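Local coordinates for nird-like protein (Hydrogenobacter thermophilus, PDB 4CH7) that decarboxylates siroheme to 12,18-didecarboxysiroheme, releasing two carbon dioxide molecules, on the pathway to heme d1, at residues A[55-60]-A[173-178]; A[69-74]-A[79-84]; A[105-110]-A[121-126]; A[111-116]-A[322-327]. All coordinates share one frame; numbering follows the deposited sequence.

Contacts 2 and 3 lie in the first AsnC-like ligand-binding domain, and contact 4 joins its 111-116 loop to the C-terminal helix. Contact 1 stands apart, its centre about 29 Å from that of contact 2, and ties strand 53-57 to the second helix-turn-helix domain. Contacts 2 and 3 rest on neighbouring strands of the barrel sheet; their centres are about 11 Å apart, and the rings of F71 and F105 meet edge to face between them. Contact 4 lies about 10 Å from contact 3, centre to centre, and joins it where W327 packs on M123 and P110 on F324. Of the four, contact 3 comes near the inferred active-site residue H93, whose side chain is about 6 Å from that of F105; the others are remote from it.

Contact 1 (A[55-60]-A[173-178]); sequences PIYDSR and KRIVSI
Y57 lays one face of its ring against V176, and both methyls of the valine take part. CG1 sits 4.0 Å above the ring plane over its centre, touching the CD2 and CE2 side, while CG2 approaches CE1 at 3.6 Å in a CH-pi contact. The valine can offer both because CG1 is anti to its backbone N (chi1 172°), which leaves CG2 beside that N, so both methyls come down on the same face. This is the tight part, all buried, with L208 and L217 also on the tyrosine. The hydroxyl reaches the last turn of the helix, where it hydrogen-bonds to T179 OG1, an atom also bonded to I175 O. Farther along, the chain turns away from the helix, and exposed R60 lies beside a crystal neighbour. Replacing Y57 by an alanine would probably uncover the V176 methyls and deprive T179 of a hydrogen-bonding partner. The arrangement joins a strand of the two-stranded sheet 53-57/217-222 to the first helix of a helix-turn-helix domain.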
loop_
_atom_site.group_PDB
_atom_site.type_symbol
_atom_site.label_atom_id
_atom_site.label_comp_id
_atom_site.label_asym_id
_atom_site.label_seq_id
_atom_site.Cartn_x
_atom_site.Cartn_y
_atom_site.Cartn_z
ATOM N N PRO A 55 10.050 -6.108 6.285
ATOM C CA PRO A 55 10.040 -6.592 4.905
ATOM C C PRO A 55 8.932 -5.909 4.121
ATOM O O PRO A 55 7.888 -5.595 4.697
ATOM C CB PRO A 55 9.702 -8.076 5.064
ATOM C CG PRO A 55 10.154 -8.430 6.448
ATOM C CD PRO A 55 9.878 -7.200 7.262
ATOM N N ILE A 56 9.156 -5.672 2.833
ATOM C CA ILE A 56 8.097 -5.176 1.963
ATOM C C ILE A 56 7.771 -6.258 0.938
ATOM O O ILE A 56 8.620 -6.636 0.129
ATOM C CB ILE A 56 8.472 -3.843 1.261
ATOM C CG1 ILE A 56 8.329 -2.660 2.223
ATOM C CG2 ILE A 56 7.574 -3.596 0.063
ATOM C CD1 ILE A 56 9.447 -2.526 3.230
ATOM N N TYR A 57 6.545 -6.768 0.994
ATOM C CA TYR A 57 6.115 -7.826 0.085
ATOM C C TYR A 57 5.280 -7.251 -1.053
ATOM O O TYR A 57 4.538 -6.288 -0.853
ATOM C CB TYR A 57 5.313 -8.888 0.842
ATOM C CG TYR A 57 6.149 -9.750 1.763
ATOM C CD1 TYR A 57 6.849 -10.840 1.273
ATOM C CD2 TYR A 57 6.233 -9.476 3.123
ATOM C CE1 TYR A 57 7.614 -11.632 2.103
ATOM C CE2 TYR A 57 6.998 -10.265 3.964
ATOM C CZ TYR A 57 7.685 -11.342 3.446
ATOM O OH TYR A 57 8.448 -12.133 4.272
ATOM N N ASP A 58 5.406 -7.831 -2.243
ATOM C CA ASP A 58 4.600 -7.398 -3.378
ATOM C C ASP A 58 3.201 -7.999 -3.276
ATOM O O ASP A 58 3.044 -9.219 -3.278
ATOM C CB ASP A 58 5.263 -7.792 -4.697
ATOM C CG ASP A 58 4.498 -7.293 -5.905
ATOM O OD1 ASP A 58 3.496 -7.932 -6.279
ATOM O OD2 ASP A 58 4.907 -6.268 -6.486
ATOM N N SER A 59 2.198 -7.131 -3.185
ATOM C CA SER A 59 0.809 -7.543 -2.973
ATOM C C SER A 59 0.321 -8.619 -3.946
ATOM O O SER A 59 -0.157 -9.671 -3.520
ATOM C CB SER A 59 -0.114 -6.323 -3.031
ATOM O OG SER A 59 -1.470 -6.691 -2.868
ATOM N N ARG A 60 0.443 -8.360 -5.244
ATOM C CA ARG A 60 -0.063 -9.293 -6.249
ATOM C C ARG A 60 0.776 -10.568 -6.373
ATOM O O ARG A 60 0.250 -11.631 -6.708
ATOM C CB ARG A 60 -0.234 -8.610 -7.612
ATOM C CG ARG A 60 0.993 -7.874 -8.130
ATOM C CD ARG A 60 0.809 -7.463 -9.585
ATOM N NE ARG A 60 0.641 -8.622 -10.454
ATOM C CZ ARG A 60 1.643 -9.262 -11.047
ATOM N NH1 ARG A 60 2.893 -8.853 -10.869
ATOM N NH2 ARG A 60 1.399 -10.311 -11.819
ATOM N N LYS A 173 3.271 -18.845 2.944
ATOM C CA LYS A 173 2.240 -18.029 3.577
ATOM C C LYS A 173 2.569 -17.791 5.047
ATOM O O LYS A 173 2.466 -16.667 5.537
ATOM C CB LYS A 173 0.870 -18.696 3.456
ATOM C CG LYS A 173 0.254 -18.636 2.066
ATOM C CD LYS A 173 -1.187 -19.125 2.097
ATOM C CE LYS A 173 -1.807 -19.134 0.708
ATOM N NZ LYS A 173 -3.232 -19.583 0.738
ATOM N N ARG A 174 2.962 -18.857 5.742
ATOM C CA ARG A 174 3.369 -18.761 7.143
ATOM C C ARG A 174 4.604 -17.875 7.290
ATOM O O ARG A 174 4.690 -17.064 8.213
ATOM C CB ARG A 174 3.669 -20.148 7.718
ATOM C CG ARG A 174 2.463 -21.064 7.847
ATOM C CD ARG A 174 2.794 -22.282 8.704
ATOM N NE ARG A 174 3.968 -23.003 8.218
ATOM C CZ ARG A 174 3.920 -24.022 7.366
ATOM N NH1 ARG A 174 2.756 -24.448 6.899
ATOM N NH2 ARG A 174 5.038 -24.622 6.979
ATOM N N ILE A 175 5.557 -18.044 6.377
ATOM C CA ILE A 175 6.765 -17.222 6.341
ATOM C C ILE A 175 6.408 -15.740 6.245
ATOM O O ILE A 175 6.840 -14.937 7.071
ATOM C CB ILE A 175 7.683 -17.612 5.161
ATOM C CG1 ILE A 175 8.362 -18.956 5.425
ATOM C CG2 ILE A 175 8.735 -16.543 4.921
ATOM C CD1 ILE A 175 9.253 -19.425 4.288
ATOM N N VAL A 176 5.616 -15.388 5.234
ATOM C CA VAL A 176 5.119 -14.023 5.073
ATOM C C VAL A 176 4.340 -13.575 6.308
ATOM O O VAL A 176 4.517 -12.455 6.790
ATOM C CB VAL A 176 4.229 -13.892 3.821
ATOM C CG1 VAL A 176 3.561 -12.531 3.777
ATOM C CG2 VAL A 176 5.049 -14.116 2.563
ATOM N N SER A 177 3.495 -14.466 6.821
ATOM C CA SER A 177 2.651 -14.178 7.980
ATOM C C SER A 177 3.430 -13.684 9.201
ATOM O O SER A 177 3.069 -12.673 9.808
ATOM C CB SER A 177 1.832 -15.415 8.353
ATOM O OG SER A 177 1.149 -15.222 9.576
ATOM N N ILE A 178 4.503 -14.390 9.546
ATOM C CA ILE A 178 5.252 -14.089 10.765
ATOM C C ILE A 178 6.403 -13.097 10.571
ATOM O O ILE A 178 6.913 -12.544 11.546
ATOM C CB ILE A 178 5.813 -15.368 11.425
ATOM C CG1 ILE A 178 7.066 -15.855 10.693
ATOM C CG2 ILE A 178 4.754 -16.464 11.482
ATOM C CD1 ILE A 178 7.996 -16.661 11.571
#

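Contact 2 (A[69-74]-A[79-84]); sequences IAFKVD and EEVANF
The F71 ring turns an edge, not a face, to the helix: V81 CG1 lies near the ring plane, 4.0 Å from CD2. The ring also forms an edge-to-face pair with F105 of the adjoining strand, and V129 and Y132 touch it too. Beyond the ring, V73 and V81 come tip to tip, each giving both of its methyls. V73 CG1 meets V81 CG2 at 3.7 Å, and V73 CG2 meets V81 CG1 at 3.8 Å, so CG1 of V81 is shared between a valine methyl and the phenylalanine edge. That sharing follows from the torsion of V81, which sets CG1 anti to the backbone N (chi1 170°) and CG2 beside it, so that the two methyls are spread across the V73 side chain. L103 and E127 also touch V81. No hydrogen bond or ion pair crosses between 69-74 and 79-84. Helix 75-87 is therefore held to strand 65-71 and the loop that follows it by hydrophobic burial and the interlocking of two valines, with one V81 methyl against the ring edge.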
loop_
_atom_site.group_PDB
_atom_site.type_symbol
_atom_site.label_atom_id
_atom_site.label_comp_id
_atom_site.label_asym_id
_atom_site.label_seq_id
_atom_site.Cartn_x
_atom_site.Cartn_y
_atom_site.Cartn_z
ATOM N N ILE A 69 -11.598 0.949 -4.787
ATOM C CA ILE A 69 -13.051 0.857 -4.852
ATOM C C ILE A 69 -13.693 2.206 -4.538
ATOM O O ILE A 69 -13.240 2.921 -3.645
ATOM C CB ILE A 69 -13.584 -0.220 -3.888
ATOM C CG1 ILE A 69 -12.815 -1.531 -4.072
ATOM C CG2 ILE A 69 -15.075 -0.442 -4.096
ATOM C CD1 ILE A 69 -12.870 -2.085 -5.489
ATOM N N ALA A 70 -14.743 2.553 -5.280
ATOM C CA ALA A 70 -15.472 3.796 -5.053
ATOM C C ALA A 70 -16.957 3.502 -4.889
ATOM O O ALA A 70 -17.549 2.835 -5.730
ATOM C CB ALA A 70 -15.252 4.753 -6.206
ATOM N N PHE A 71 -17.553 3.995 -3.806
ATOM C CA PHE A 71 -18.983 3.814 -3.566
ATOM C C PHE A 71 -19.744 5.122 -3.756
ATOM O O PHE A 71 -19.267 6.188 -3.358
ATOM C CB PHE A 71 -19.232 3.299 -2.146
ATOM C CG PHE A 71 -19.051 1.813 -1.989
ATOM C CD1 PHE A 71 -18.540 1.040 -3.025
ATOM C CD2 PHE A 71 -19.407 1.188 -0.802
ATOM C CE1 PHE A 71 -18.379 -0.334 -2.877
ATOM C CE2 PHE A 71 -19.251 -0.182 -0.644
ATOM C CZ PHE A 71 -18.734 -0.945 -1.683
ATOM N N LYS A 72 -20.922 5.045 -4.370
ATOM C CA LYS A 72 -21.825 6.191 -4.383
ATOM C C LYS A 72 -22.805 6.070 -3.224
ATOM O O LYS A 72 -23.788 5.331 -3.295
ATOM C CB LYS A 72 -22.570 6.323 -5.712
ATOM C CG LYS A 72 -23.621 7.428 -5.714
ATOM C CD LYS A 72 -23.577 8.251 -6.990
ATOM C CE LYS A 72 -23.792 7.388 -8.217
ATOM N NZ LYS A 72 -23.846 8.204 -9.461
ATOM N N VAL A 73 -22.513 6.792 -2.149
ATOM C CA VAL A 73 -23.341 6.783 -0.952
ATOM C C VAL A 73 -23.836 8.203 -0.725
ATOM O O VAL A 73 -23.120 9.153 -1.020
ATOM C CB VAL A 73 -22.515 6.360 0.270
ATOM C CG1 VAL A 73 -23.418 6.096 1.460
ATOM C CG2 VAL A 73 -21.681 5.132 -0.049
ATOM N N ASP A 74 -25.048 8.378 -0.212
ATOM C CA ASP A 74 -25.455 9.737 0.127
ATOM C C ASP A 74 -25.255 10.042 1.608
ATOM O O ASP A 74 -25.319 9.146 2.451
ATOM C CB ASP A 74 -26.870 10.068 -0.349
ATOM C CG ASP A 74 -26.970 11.480 -0.903
ATOM O OD1 ASP A 74 -26.328 12.383 -0.327
ATOM O OD2 ASP A 74 -27.671 11.685 -1.918
ATOM N N GLU A 79 -21.560 7.845 6.773
ATOM C CA GLU A 79 -20.854 7.369 7.960
ATOM C C GLU A 79 -21.117 5.894 8.251
ATOM O O GLU A 79 -20.183 5.135 8.503
ATOM C CB GLU A 79 -21.198 8.217 9.188
ATOM C CG GLU A 79 -20.442 9.535 9.276
ATOM C CD GLU A 79 -20.171 9.949 10.707
ATOM O OE1 GLU A 79 -19.325 9.308 11.362
ATOM O OE2 GLU A 79 -20.801 10.920 11.175
ATOM N N GLU A 80 -22.387 5.497 8.224
ATOM C CA GLU A 80 -22.770 4.101 8.429
ATOM C C GLU A 80 -22.025 3.168 7.477
ATOM O O GLU A 80 -21.454 2.158 7.896
ATOM C CB GLU A 80 -24.279 3.936 8.245
ATOM C CG GLU A 80 -24.750 2.492 8.222
ATOM C CD GLU A 80 -26.255 2.372 8.077
ATOM O OE1 GLU A 80 -26.924 3.417 7.931
ATOM O OE2 GLU A 80 -26.766 1.234 8.111
ATOM N N VAL A 81 -22.033 3.519 6.194
ATOM C CA VAL A 81 -21.341 2.743 5.168
ATOM C C VAL A 81 -19.829 2.739 5.397
ATOM O O VAL A 81 -19.177 1.705 5.262
ATOM C CB VAL A 81 -21.664 3.276 3.756
ATOM C CG1 VAL A 81 -20.769 2.631 2.714
ATOM C CG2 VAL A 81 -23.122 3.027 3.417
ATOM N N ALA A 82 -19.283 3.896 5.759
ATOM C CA ALA A 82 -17.847 4.040 5.989
ATOM C C ALA A 82 -17.339 3.100 7.079
ATOM O O ALA A 82 -16.290 2.470 6.927
ATOM C CB ALA A 82 -17.513 5.479 6.336
ATOM N N ASN A 83 -18.082 3.019 8.180
ATOM C CA ASN A 83 -17.717 2.144 9.288
ATOM C C ASN A 83 -17.830 0.667 8.913
ATOM O O ASN A 83 -17.088 -0.170 9.427
ATOM C CB ASN A 83 -18.573 2.448 10.520
ATOM C CG ASN A 83 -18.671 3.933 10.808
ATOM O OD1 ASN A 83 -17.675 4.589 11.110
ATOM N ND2 ASN A 83 -19.880 4.472 10.719
ATOM N N PHE A 84 -18.764 0.349 8.022
ATOM C CA PHE A 84 -18.886 -1.007 7.498
ATOM C C PHE A 84 -17.630 -1.373 6.711
ATOM O O PHE A 84 -17.086 -2.467 6.861
ATOM C CB PHE A 84 -20.118 -1.134 6.600
ATOM C CG PHE A 84 -20.205 -2.452 5.879
ATOM C CD1 PHE A 84 -20.723 -3.571 6.514
ATOM C CD2 PHE A 84 -19.763 -2.573 4.569
ATOM C CE1 PHE A 84 -20.801 -4.791 5.857
ATOM C CE2 PHE A 84 -19.838 -3.786 3.902
ATOM C CZ PHE A 84 -20.357 -4.898 4.548
#

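Contact 3 (A[105-110]-A[121-126]); sequences FTLAVP and RLMAER
A selenium atom beside an aromatic ring marks this contact: M123 is modelled as selenomethionine, and its SE makes a Met-aromatic approach to F105. SE is 5.2 Å from the ring centroid and 69° off the ring normal, an oblique approach nearest to the far end of the ring, with CZ at 4.1 Å and CE2 at 4.2 Å. The side chain reaches this far because it is fully extended beyond CG (chi2 177°, chi3 179°), running from the helix toward the strand and bridging a gap of 11.3 Å between the CA atoms of L107 and M123. Its last carbon, CE, then meets the fork of L107 tip to tip, 3.9 Å from CD1 and 4.0 Å from CD2. One long flexible side chain thus serves two strand residues, its selenium given to the phenylalanine and its methyl to the leucine. All three are buried, and the contact between them is apolar. F105 also packs on V91 and N94 of strand 91-97, while L107 touches I69 of strand 65-71. Helix 116-126 is in this way packed against strand 103-109, and the C-terminal helix 323-335 meets it through W327 on M123.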
loop_
_atom_site.group_PDB
_atom_site.type_symbol
_atom_site.label_atom_id
_atom_site.label_comp_id
_atom_site.label_asym_id
_atom_site.label_seq_id
_atom_site.Cartn_x
_atom_site.Cartn_y
_atom_site.Cartn_z
ATOM N N PHE A 105 -12.125 3.601 -1.144
ATOM C CA PHE A 105 -11.246 2.788 -0.319
ATOM C C PHE A 105 -10.404 1.817 -1.138
ATOM O O PHE A 105 -10.757 1.452 -2.263
ATOM C CB PHE A 105 -12.023 2.059 0.787
ATOM C CG PHE A 105 -13.082 1.124 0.285
ATOM C CD1 PHE A 105 -14.355 1.592 -0.011
ATOM C CD2 PHE A 105 -12.815 -0.230 0.143
ATOM C CE1 PHE A 105 -15.338 0.730 -0.463
ATOM C CE2 PHE A 105 -13.791 -1.101 -0.305
ATOM C CZ PHE A 105 -15.056 -0.621 -0.607
ATOM N N THR A 106 -9.272 1.426 -0.568
ATOM C CA THR A 106 -8.407 0.435 -1.186
ATOM C C THR A 106 -8.724 -0.928 -0.592
ATOM O O THR A 106 -8.660 -1.113 0.625
ATOM C CB THR A 106 -6.921 0.762 -0.967
ATOM O OG1 THR A 106 -6.606 2.006 -1.606
ATOM C CG2 THR A 106 -6.042 -0.340 -1.542
ATOM N N LEU A 107 -9.088 -1.874 -1.453
ATOM C CA LEU A 107 -9.414 -3.221 -1.006
ATOM C C LEU A 107 -8.383 -4.214 -1.506
ATOM O O LEU A 107 -8.030 -4.207 -2.685
ATOM C CB LEU A 107 -10.804 -3.634 -1.495
ATOM C CG LEU A 107 -11.223 -5.082 -1.224
ATOM C CD1 LEU A 107 -11.243 -5.362 0.268
ATOM C CD2 LEU A 107 -12.579 -5.376 -1.839
ATOM N N ALA A 108 -7.893 -5.058 -0.603
ATOM C CA ALA A 108 -7.001 -6.151 -0.976
ATOM C C ALA A 108 -7.615 -7.469 -0.525
ATOM O O ALA A 108 -7.983 -7.619 0.641
ATOM C CB ALA A 108 -5.635 -5.963 -0.349
ATOM N N VAL A 109 -7.724 -8.423 -1.445
ATOM C CA VAL A 109 -8.352 -9.705 -1.143
ATOM C C VAL A 109 -7.351 -10.851 -1.278
ATOM O O VAL A 109 -6.685 -10.976 -2.306
ATOM C CB VAL A 109 -9.572 -9.961 -2.058
ATOM C CG1 VAL A 109 -10.121 -11.362 -1.846
ATOM C CG2 VAL A 109 -10.654 -8.921 -1.807
ATOM N N PRO A 110 -7.235 -11.687 -0.230
ATOM C CA PRO A 110 -6.375 -12.876 -0.278
ATOM C C PRO A 110 -6.855 -13.852 -1.344
ATOM O O PRO A 110 -8.045 -13.857 -1.659
ATOM C CB PRO A 110 -6.548 -13.490 1.119
ATOM C CG PRO A 110 -7.856 -12.948 1.627
ATOM C CD PRO A 110 -7.933 -11.560 1.063
ATOM N N ARG A 121 -19.385 -6.745 -4.539
ATOM C CA ARG A 121 -20.801 -6.910 -4.873
ATOM C C ARG A 121 -21.604 -7.175 -3.605
ATOM O O ARG A 121 -22.645 -6.559 -3.367
ATOM C CB ARG A 121 -20.998 -8.061 -5.868
ATOM C CG ARG A 121 -22.453 -8.481 -6.052
ATOM C CD ARG A 121 -22.601 -9.596 -7.082
ATOM N NE ARG A 121 -21.742 -10.743 -6.796
ATOM C CZ ARG A 121 -22.066 -11.738 -5.975
ATOM N NH1 ARG A 121 -23.231 -11.732 -5.343
ATOM N NH2 ARG A 121 -21.225 -12.742 -5.778
ATOM N N LEU A 122 -21.092 -8.089 -2.787
ATOM C CA LEU A 122 -21.715 -8.432 -1.519
ATOM C C LEU A 122 -21.676 -7.257 -0.540
ATOM O O LEU A 122 -22.622 -7.047 0.219
ATOM C CB LEU A 122 -21.037 -9.667 -0.925
ATOM C CG LEU A 122 -21.177 -10.922 -1.786
ATOM C CD1 LEU A 122 -20.253 -12.032 -1.321
ATOM C CD2 LEU A 122 -22.619 -11.394 -1.792
HETATM N N MSE A 123 -20.584 -6.495 -0.570
HETATM C CA MSE A 123 -20.462 -5.281 0.231
HETATM C C MSE A 123 -21.531 -4.272 -0.178
HETATM O O MSE A 123 -22.284 -3.773 0.655
HETATM C CB MSE A 123 -19.085 -4.641 0.039
HETATM C CG MSE A 123 -17.923 -5.311 0.769
HETATM SE SE MSE A 123 -16.267 -4.390 0.309
HETATM C CE MSE A 123 -14.996 -5.387 1.346
ATOM N N ALA A 124 -21.581 -3.976 -1.472
ATOM C CA ALA A 124 -22.526 -3.004 -2.014
ATOM C C ALA A 124 -23.974 -3.444 -1.822
ATOM O O ALA A 124 -24.851 -2.619 -1.575
ATOM C CB ALA A 124 -22.241 -2.759 -3.485
ATOM N N GLU A 125 -24.220 -4.745 -1.947
ATOM C CA GLU A 125 -25.558 -5.293 -1.749
ATOM C C GLU A 125 -26.007 -5.119 -0.298
ATOM O O GLU A 125 -27.139 -4.711 -0.028
ATOM C CB GLU A 125 -25.591 -6.775 -2.131
ATOM C CG GLU A 125 -26.955 -7.425 -1.950
ATOM C CD GLU A 125 -26.895 -8.938 -1.953
ATOM O OE1 GLU A 125 -25.910 -9.495 -2.479
ATOM O OE2 GLU A 125 -27.836 -9.568 -1.429
ATOM N N ARG A 126 -25.105 -5.437 0.627
ATOM C CA ARG A 126 -25.363 -5.315 2.061
ATOM C C ARG A 126 -25.567 -3.859 2.478
ATOM O O ARG A 126 -26.436 -3.551 3.299
ATOM C CB ARG A 126 -24.204 -5.942 2.845
ATOM C CG ARG A 126 -24.191 -5.642 4.339
ATOM C CD ARG A 126 -25.357 -6.290 5.065
ATOM N NE ARG A 126 -25.312 -6.024 6.500
ATOM C CZ ARG A 126 -26.349 -6.167 7.319
ATOM N NH1 ARG A 126 -27.519 -6.569 6.844
ATOM N NH2 ARG A 126 -26.218 -5.901 8.611
#

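Contact 4 (A[111-116]-A[322-327]); sequences PEISEL and EEFERW
I113 and F324 meet through different first torsions: CG1 of I113 is anti to its carbonyl carbon (chi1 -76°), while CG of F324 is anti to its backbone N (chi1 179°). The isoleucine thereby sends CD1 toward the helix and keeps CG2 at hand as a second point of touch. CD1 lies near the F324 ring plane, at the edge, 4.0 Å from CD2, and CG2 of I113 stands 4.0 Å from CE2 of F324, so the two side chains cross at a slant along one margin of the ring. The same CD1 rests mainly on the aliphatic start of E325, with CB at 3.6 Å and OE1 at the fringe. OE2 turns to a long, weak ion pair with K329. W327 lies over one face of the F324 ring, with CE3 4.2 Å above the plane and offset toward the rim, and P110 and C88 also touch that ring. On the loop itself, S114 OG donates to E115 O at 3.0 Å, while E115 occupies the N-cap position of helix 116-126. The contact thus docks the C-terminal helix 323-335 onto the loop between strand 103-109 and helix 116-126, a strand-to-helix connection of the AsnC-like alpha+beta domain.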
loop_
_atom_site.group_PDB
_atom_site.type_symbol
_atom_site.label_atom_id
_atom_site.label_comp_id
_atom_site.label_asym_id
_atom_site.label_seq_id
_atom_site.Cartn_x
_atom_site.Cartn_y
_atom_site.Cartn_z
ATOM N N PRO A 111 -5.940 -14.664 -1.900
ATOM C CA PRO A 111 -6.330 -15.638 -2.925
ATOM C C PRO A 111 -7.129 -16.792 -2.323
ATOM O O PRO A 111 -7.048 -17.013 -1.116
ATOM C CB PRO A 111 -4.983 -16.145 -3.444
ATOM C CG PRO A 111 -4.051 -15.994 -2.279
ATOM C CD PRO A 111 -4.496 -14.724 -1.599
ATOM N N GLU A 112 -7.887 -17.503 -3.154
ATOM C CA GLU A 112 -8.689 -18.651 -2.714
ATOM C C GLU A 112 -9.658 -18.380 -1.557
ATOM O O GLU A 112 -9.684 -19.129 -0.577
ATOM C CB GLU A 112 -7.796 -19.847 -2.362
ATOM C CG GLU A 112 -7.424 -20.726 -3.545
ATOM C CD GLU A 112 -6.029 -20.447 -4.064
ATOM O OE1 GLU A 112 -5.140 -20.127 -3.247
ATOM O OE2 GLU A 112 -5.822 -20.549 -5.291
ATOM N N ILE A 113 -10.454 -17.324 -1.677
ATOM C CA ILE A 113 -11.533 -17.060 -0.733
ATOM C C ILE A 113 -12.741 -16.561 -1.509
ATOM O O ILE A 113 -13.842 -17.110 -1.405
ATOM C CB ILE A 113 -11.131 -16.024 0.338
ATOM C CG1 ILE A 113 -10.213 -16.663 1.382
ATOM C CG2 ILE A 113 -12.364 -15.442 1.018
ATOM C CD1 ILE A 113 -9.919 -15.778 2.570
ATOM N N SER A 114 -12.509 -15.519 -2.298
ATOM C CA SER A 114 -13.519 -14.940 -3.166
ATOM C C SER A 114 -12.820 -14.000 -4.125
ATOM O O SER A 114 -11.800 -13.399 -3.780
ATOM C CB SER A 114 -14.545 -14.158 -2.351
ATOM O OG SER A 114 -15.403 -13.409 -3.194
ATOM N N GLU A 115 -13.351 -13.883 -5.336
ATOM C CA GLU A 115 -12.837 -12.895 -6.269
ATOM C C GLU A 115 -13.176 -11.518 -5.725
ATOM O O GLU A 115 -14.193 -11.348 -5.050
ATOM C CB GLU A 115 -13.442 -13.092 -7.657
ATOM C CG GLU A 115 -13.077 -14.419 -8.297
ATOM C CD GLU A 115 -13.845 -14.684 -9.570
ATOM O OE1 GLU A 115 -14.059 -13.732 -10.347
ATOM O OE2 GLU A 115 -14.237 -15.848 -9.791
ATOM N N LEU A 116 -12.314 -10.545 -6.005
ATOM C CA LEU A 116 -12.491 -9.182 -5.518
ATOM C C LEU A 116 -13.851 -8.611 -5.923
ATOM O O LEU A 116 -14.531 -7.977 -5.116
ATOM C CB LEU A 116 -11.353 -8.293 -6.028
ATOM C CG LEU A 116 -11.321 -6.838 -5.562
ATOM C CD1 LEU A 116 -9.908 -6.425 -5.192
ATOM C CD2 LEU A 116 -11.862 -5.932 -6.642
ATOM N N GLU A 322 -6.316 -14.833 9.487
ATOM C CA GLU A 322 -7.569 -15.562 9.334
ATOM C C GLU A 322 -8.771 -14.633 9.431
ATOM O O GLU A 322 -9.904 -15.039 9.166
ATOM C CB GLU A 322 -7.676 -16.650 10.401
ATOM C CG GLU A 322 -6.549 -17.665 10.368
ATOM C CD GLU A 322 -6.398 -18.400 11.681
ATOM O OE1 GLU A 322 -6.917 -17.905 12.704
ATOM O OE2 GLU A 322 -5.760 -19.474 11.690
ATOM N N GLU A 323 -8.515 -13.384 9.804
ATOM C CA GLU A 323 -9.589 -12.445 10.118
ATOM C C GLU A 323 -10.385 -11.927 8.913
ATOM O O GLU A 323 -11.515 -11.471 9.081
ATOM C CB GLU A 323 -9.066 -11.280 10.969
ATOM C CG GLU A 323 -8.016 -10.419 10.295
ATOM C CD GLU A 323 -7.543 -9.279 11.179
ATOM O OE1 GLU A 323 -8.172 -9.038 12.234
ATOM O OE2 GLU A 323 -6.541 -8.626 10.818
ATOM N N PHE A 324 -9.820 -11.991 7.709
ATOM C CA PHE A 324 -10.579 -11.592 6.524
ATOM C C PHE A 324 -11.665 -12.611 6.222
ATOM O O PHE A 324 -12.832 -12.259 6.052
ATOM C CB PHE A 324 -9.689 -11.427 5.289
ATOM C CG PHE A 324 -10.455 -11.034 4.049
ATOM C CD1 PHE A 324 -10.694 -9.695 3.764
ATOM C CD2 PHE A 324 -10.955 -11.999 3.178
ATOM C CE1 PHE A 324 -11.407 -9.324 2.633
ATOM C CE2 PHE A 324 -11.672 -11.636 2.048
ATOM C CZ PHE A 324 -11.897 -10.296 1.775
ATOM N N GLU A 325 -11.259 -13.873 6.126
ATOM C CA GLU A 325 -12.175 -14.967 5.835
ATOM C C GLU A 325 -13.315 -14.990 6.844
ATOM O O GLU A 325 -14.484 -15.071 6.469
ATOM C CB GLU A 325 -11.423 -16.300 5.847
ATOM C CG GLU A 325 -12.304 -17.522 5.627
ATOM C CD GLU A 325 -11.524 -18.821 5.685
ATOM O OE1 GLU A 325 -10.488 -18.927 4.997
ATOM O OE2 GLU A 325 -11.945 -19.733 6.425
ATOM N N ARG A 326 -12.965 -14.896 8.123
ATOM C CA ARG A 326 -13.951 -14.852 9.195
ATOM C C ARG A 326 -14.877 -13.649 9.039
ATOM O O ARG A 326 -16.088 -13.758 9.243
ATOM C CB ARG A 326 -13.255 -14.824 10.558
ATOM C CG ARG A 326 -14.200 -14.663 11.733
ATOM C CD ARG A 326 -13.482 -14.864 13.059
ATOM N NE ARG A 326 -12.216 -14.141 13.121
ATOM C CZ ARG A 326 -12.107 -12.833 13.335
ATOM N NH1 ARG A 326 -13.191 -12.090 13.500
ATOM N NH2 ARG A 326 -10.912 -12.264 13.380
ATOM N N TRP A 327 -14.306 -12.507 8.667
ATOM C CA TRP A 327 -15.104 -11.331 8.353
ATOM C C TRP A 327 -15.991 -11.598 7.146
ATOM O O TRP A 327 -17.136 -11.148 7.095
ATOM C CB TRP A 327 -14.211 -10.121 8.067
ATOM C CG TRP A 327 -14.985 -8.943 7.554
ATOM C CD1 TRP A 327 -15.598 -7.977 8.299
ATOM C CD2 TRP A 327 -15.239 -8.613 6.182
ATOM N NE1 TRP A 327 -16.215 -7.065 7.474
ATOM C CE2 TRP A 327 -16.010 -7.434 6.170
ATOM C CE3 TRP A 327 -14.889 -9.199 4.963
ATOM C CZ2 TRP A 327 -16.435 -6.832 4.985
ATOM C CZ3 TRP A 327 -15.312 -8.600 3.790
ATOM C CH2 TRP A 327 -16.078 -7.432 3.810
#